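Local atomic coordinates of ATP:cob(I)alamin adenosyltransferase, putative (Burkholderia thailandensis, PDB entry 2ZHZ), a protein that probably transfers the adenosyl group of ATP to the cobalt of reduced cobalamin, yielding adenosylcobalamin and triphosphate, and works as a homotrimer. Residues 30-35 with 140-145; 134-139 with 147-152. All blocks are in the same frame, centred on the assembly; numbering follows the deposited sequence.

Contact 1 of 2, residues 30-35 with 140-145. With ATP (adenosine-5'-triphosphate), chain G.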
# COMPACT_ATOMS: atom_id res chain seq x y z
N ASP B 30 8.66 9.79 -12.77
CA ASP B 30 10.10 9.90 -12.49
C ASP B 30 10.41 9.13 -11.21
O ASP B 30 9.58 9.10 -10.29
CB ASP B 30 10.48 11.37 -12.31
CG ASP B 30 11.97 11.58 -12.18
OD1 ASP B 30 12.65 11.70 -13.23
OD2 ASP B 30 12.48 11.61 -11.04
N ALA B 31 11.59 8.53 -11.14
CA ALA B 31 12.01 7.77 -9.97
C ALA B 31 11.94 8.58 -8.68
O ALA B 31 11.65 8.05 -7.61
CB ALA B 31 13.43 7.24 -10.18
N ARG B 32 12.22 9.88 -8.76
CA ARG B 32 12.19 10.73 -7.58
C ARG B 32 10.75 10.92 -7.08
O ARG B 32 10.50 10.91 -5.87
CB ARG B 32 12.82 12.09 -7.89
CG ARG B 32 12.93 13.02 -6.68
CD ARG B 32 13.70 14.29 -7.02
NE ARG B 32 15.13 14.03 -7.24
CZ ARG B 32 16.03 13.92 -6.27
NH1 ARG B 32 15.67 14.04 -4.99
NH2 ARG B 32 17.30 13.68 -6.57
N ILE B 33 9.81 11.08 -8.01
CA ILE B 33 8.42 11.26 -7.64
C ILE B 33 7.86 9.97 -7.05
O ILE B 33 7.03 9.99 -6.15
CB ILE B 33 7.57 11.70 -8.86
CG1 ILE B 33 8.12 13.03 -9.41
CG2 ILE B 33 6.11 11.87 -8.47
CD1 ILE B 33 8.18 14.14 -8.37
N ALA B 34 8.33 8.84 -7.57
CA ALA B 34 7.89 7.54 -7.07
C ALA B 34 8.36 7.34 -5.62
O ALA B 34 7.60 6.86 -4.78
CB ALA B 34 8.45 6.42 -7.95
N ALA B 35 9.60 7.71 -5.33
CA ALA B 35 10.12 7.56 -3.98
C ALA B 35 9.35 8.47 -3.02
O ALA B 35 8.96 8.06 -1.93
CB ALA B 35 11.61 7.89 -3.94
N ALA B 140 20.39 5.39 -7.36
CA ALA B 140 21.22 4.75 -8.37
C ALA B 140 21.23 5.54 -9.67
O ALA B 140 22.07 5.32 -10.54
CB ALA B 140 20.73 3.33 -8.63
N SER B 141 20.29 6.48 -9.81
CA SER B 141 20.21 7.28 -11.03
C SER B 141 20.43 8.76 -10.75
O SER B 141 20.57 9.56 -11.68
CB SER B 141 18.85 7.09 -11.70
OG SER B 141 17.80 7.54 -10.87
N GLU B 142 20.46 9.12 -9.47
CA GLU B 142 20.67 10.51 -9.08
C GLU B 142 21.44 10.58 -7.77
O GLU B 142 21.16 9.83 -6.83
CB GLU B 142 19.32 11.21 -8.89
CG GLU B 142 18.46 11.29 -10.14
CD GLU B 142 17.21 12.12 -9.92
OE1 GLU B 142 17.36 13.28 -9.47
OE2 GLU B 142 16.10 11.63 -10.19
N PRO B 143 22.43 11.49 -7.68
CA PRO B 143 23.22 11.62 -6.45
C PRO B 143 22.28 11.95 -5.29
O PRO B 143 21.54 12.93 -5.33
CB PRO B 143 24.18 12.76 -6.77
CG PRO B 143 23.41 13.59 -7.76
CD PRO B 143 22.80 12.53 -8.65
N LEU B 144 22.32 11.12 -4.25
CA LEU B 144 21.45 11.30 -3.10
C LEU B 144 22.22 11.04 -1.82
O LEU B 144 23.20 10.29 -1.82
CB LEU B 144 20.28 10.31 -3.22
CG LEU B 144 19.01 10.48 -2.38
CD1 LEU B 144 18.25 11.71 -2.85
CD2 LEU B 144 18.14 9.23 -2.54
N ASN B 145 21.81 11.68 -0.73
CA ASN B 145 22.48 11.45 0.55
C ASN B 145 22.11 10.03 0.97
O ASN B 145 21.08 9.51 0.55
CB ASN B 145 22.00 12.44 1.61
CG ASN B 145 22.38 13.87 1.29
OD1 ASN B 145 23.52 14.16 0.92
ND2 ASN B 145 21.42 14.79 1.43
PG ATP G . -2.19 19.98 -9.40
O1G ATP G . -2.42 19.47 -10.80
O2G ATP G . -2.63 21.40 -9.19
O3G ATP G . -2.87 19.13 -8.35
PB ATP G . 0.44 18.65 -9.21
O1B ATP G . -0.30 17.42 -9.62
O2B ATP G . 1.63 19.03 -10.07
O3B ATP G . -0.57 19.96 -9.11
PA ATP G . 0.08 18.16 -6.36
O1A ATP G . -0.76 16.95 -6.62
O2A ATP G . -0.58 19.45 -5.88
O3A ATP G . 0.99 18.51 -7.68
O5' ATP G . 1.18 17.70 -5.29
C5' ATP G . 2.18 18.59 -4.84
C4' ATP G . 3.50 17.85 -4.60
O4' ATP G . 3.35 16.42 -4.53
C3' ATP G . 4.53 18.16 -5.69
O3' ATP G . 5.62 18.93 -5.15
C2' ATP G . 4.97 16.82 -6.25
O2' ATP G . 6.39 16.65 -6.10
C1' ATP G . 4.19 15.75 -5.49
N9 ATP G . 3.36 14.89 -6.41
C8 ATP G . 2.50 15.32 -7.37
N7 ATP G . 1.91 14.29 -8.02
C5 ATP G . 2.37 13.16 -7.48
C6 ATP G . 2.16 11.69 -7.70
N6 ATP G . 1.30 11.23 -8.66
N1 ATP G . 2.87 10.80 -6.90
C2 ATP G . 3.73 11.23 -5.93
N3 ATP G . 3.97 12.56 -5.68
C4 ATP G . 3.33 13.55 -6.41
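With CG trans to its backbone N (chi1 -176°) and a bend at chi3 (-70°), Arg-32 leaves the first turn of helix 31-50 and swings its guanidinium edge toward Glu-142. The glutamate, extended beyond CG, brings its carboxylate to meet it. The salt bridge is side-on, and both nitrogens share one oxygen: Arg-32 NH2 lies 2.9 Å and Arg-32 NE 3.2 Å from Glu-142 OE1. That oxygen sits in the guanidinium plane, yet both N-H groups reach it from the same face of the carboxylate, whose plane is turned 66° from the guanidinium. Arg-32 NH1 passes 4.1 Å from Leu-144 CD1 and donates to the carbonyl of Leu-76, so all three nitrogens of the group have partners. In this helix-bundle subunit the contact joins the N-terminal end of helix 31-50 to the loop that follows helix 116-141. Asp-30 is the N-cap of helix 31-50: its OD2 accepts from Arg-32 N at 2.9 Å. Asp-30 OD2 also comes within 3.7 Å of Glu-142 OE2, a like-charge approach that the nearby arginine probably offsets. Ile-33, on the ATP side of the same turn, lays CG2 3.5 Å from ATP C2, beside the adenine, where Arg-133 of the second subunit also packs on Ile-33.

Contact 2 of 2, residues 134-139 with 147-152; sequences SIVALG and APRRYV
Ile-135 reaches from helix 116-141 onto helix 147-169 with both arms of its side chain. One branch, with CG1 beside the backbone N (chi1 -73°) and opposite the carbonyl carbon, is extended beyond and carries CD1 tip to tip against Val-152, 4.0 Å from Val-152 CG1 and almost as near to Val-152 CG2. The other branch, CG2, settles on the first turn of the partner helix, 4.3 Å from Pro-148 CB and 4.1 Å from Arg-149 N. This is the close-packed part: Ile-135, Pro-148 and Val-152 are all buried, and the side chains meet through carbon; Ile-135 also touches Val-39 of helix 31-50 and Leu-144.

The other part is less buried and wetter. Val-136 CG2 lies 3.9 Å from Arg-149 CD, the two side chains crossing at about a right angle, so the arginine offers its aliphatic stem to the valine and carries its charged end beyond. A bend at chi3 (69°) turns the guanidinium along the helix pair. There a water donates to Ile-135 O (2.9 Å) and accepts a weak bond from Arg-149 NH1 (3.4 Å), a slack bridge between the two helices. The firmer polar partner of this arginine is on the third subunit, where its NE donates to the carbonyl of Asp-14; Gly-16 of that subunit packs on Val-136, so this side faces the trimer interface.

The short helical segments run antiparallel, 162° between their directions and 9.6 Å apart at their axes. Val-152 lies close to Glu-132, an ATP-binding residue, and to Asn-153, a magnesium ligand. The pair is an antiparallel helical hairpin within the helix bundle of PduO-type adenosyltransferases.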
# COMPACT_ATOMS: atom_id res chain seq x y z
N SER B 134 12.43 2.02 -3.56
CA SER B 134 12.31 3.14 -4.48
C SER B 134 13.33 4.24 -4.18
O SER B 134 13.75 4.96 -5.08
CB SER B 134 10.87 3.70 -4.47
OG SER B 134 10.45 4.07 -3.17
N ILE B 135 13.73 4.37 -2.92
CA ILE B 135 14.73 5.36 -2.54
C ILE B 135 16.09 4.88 -3.06
O ILE B 135 16.90 5.67 -3.53
CB ILE B 135 14.77 5.55 -1.01
CG1 ILE B 135 13.52 6.32 -0.56
CG2 ILE B 135 16.05 6.28 -0.59
CD1 ILE B 135 13.33 6.36 0.94
N VAL B 136 16.33 3.57 -2.96
CA VAL B 136 17.58 2.99 -3.45
C VAL B 136 17.66 3.14 -4.97
O VAL B 136 18.73 3.38 -5.53
CB VAL B 136 17.69 1.50 -3.06
CG1 VAL B 136 18.85 0.84 -3.81
CG2 VAL B 136 17.90 1.37 -1.57
N ALA B 137 16.52 2.98 -5.63
CA ALA B 137 16.45 3.10 -7.08
C ALA B 137 16.72 4.54 -7.51
O ALA B 137 17.39 4.78 -8.51
CB ALA B 137 15.07 2.65 -7.58
N LEU B 138 16.18 5.49 -6.76
CA LEU B 138 16.39 6.89 -7.07
C LEU B 138 17.86 7.25 -6.92
O LEU B 138 18.42 7.96 -7.75
CB LEU B 138 15.56 7.77 -6.13
CG LEU B 138 15.87 9.27 -6.20
CD1 LEU B 138 15.60 9.80 -7.60
CD2 LEU B 138 15.03 10.01 -5.17
N GLY B 139 18.49 6.73 -5.86
CA GLY B 139 19.89 7.00 -5.61
C GLY B 139 20.84 6.40 -6.63
O GLY B 139 21.98 6.85 -6.75
N ALA B 147 21.55 9.11 4.12
CA ALA B 147 20.66 9.18 5.28
C ALA B 147 19.23 8.66 5.05
O ALA B 147 18.73 7.86 5.84
CB ALA B 147 20.62 10.61 5.81
N PRO B 148 18.56 9.11 3.98
CA PRO B 148 17.19 8.65 3.71
C PRO B 148 17.09 7.12 3.68
O PRO B 148 16.21 6.53 4.29
CB PRO B 148 16.88 9.27 2.35
CG PRO B 148 17.65 10.56 2.40
CD PRO B 148 18.97 10.12 2.98
N ARG B 149 18.02 6.52 2.95
CA ARG B 149 18.13 5.08 2.79
C ARG B 149 18.37 4.40 4.14
O ARG B 149 17.72 3.41 4.50
CB ARG B 149 19.32 4.82 1.85
CG ARG B 149 19.57 3.41 1.43
CD ARG B 149 20.67 3.39 0.38
NE ARG B 149 21.99 3.76 0.91
CZ ARG B 149 22.84 4.57 0.29
NH1 ARG B 149 22.52 5.12 -0.87
NH2 ARG B 149 24.03 4.83 0.83
N ARG B 150 19.32 4.95 4.90
CA ARG B 150 19.65 4.41 6.21
C ARG B 150 18.50 4.56 7.18
O ARG B 150 18.30 3.72 8.07
CB ARG B 150 20.89 5.10 6.77
CG ARG B 150 22.11 4.97 5.88
CD ARG B 150 23.32 5.64 6.52
NE ARG B 150 23.83 4.89 7.66
CZ ARG B 150 24.62 5.39 8.60
NH1 ARG B 150 24.99 6.66 8.55
NH2 ARG B 150 25.05 4.62 9.59
N TYR B 151 17.72 5.63 7.02
CA TYR B 151 16.59 5.88 7.90
C TYR B 151 15.48 4.84 7.73
O TYR B 151 15.03 4.25 8.70
CB TYR B 151 16.02 7.28 7.65
CG TYR B 151 14.88 7.62 8.59
CD1 TYR B 151 15.12 8.31 9.79
CD2 TYR B 151 13.58 7.22 8.31
CE1 TYR B 151 14.08 8.58 10.67
CE2 TYR B 151 12.54 7.48 9.18
CZ TYR B 151 12.79 8.16 10.37
OH TYR B 151 11.76 8.38 11.25
N VAL B 152 15.04 4.63 6.49
CA VAL B 152 13.97 3.66 6.26
C VAL B 152 14.45 2.23 6.53
O VAL B 152 13.64 1.35 6.84
CB VAL B 152 13.39 3.77 4.83
CG1 VAL B 152 12.62 5.07 4.69
CG2 VAL B 152 14.50 3.70 3.80
O HOH W 1 19.40 5.82 -2.00

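How the contacts relate
Helix 116-141 serves both contacts, and their centres lie only about 8 Å apart. Contact 2 is buried between two bundle helices and rests chiefly on apolar packing, with the charged end of Arg-149 on the side of the third subunit. Contact 1 is a surface contact at the helix ends, dominated by charge. They meet directly: Leu-138 CD1 packs 3.5 Å from Arg-32 CA, and Leu-144 CD2 lies 3.9 Å from Ile-135 O, which ties the loop after helix 116-141 to the hairpin core. Both adjoin the third subunit, contact 1 through Ala-140 alone; contact 1 also meets the second subunit, where Ile-33 and Ala-34 pack on its Arg-133 beside the ATP.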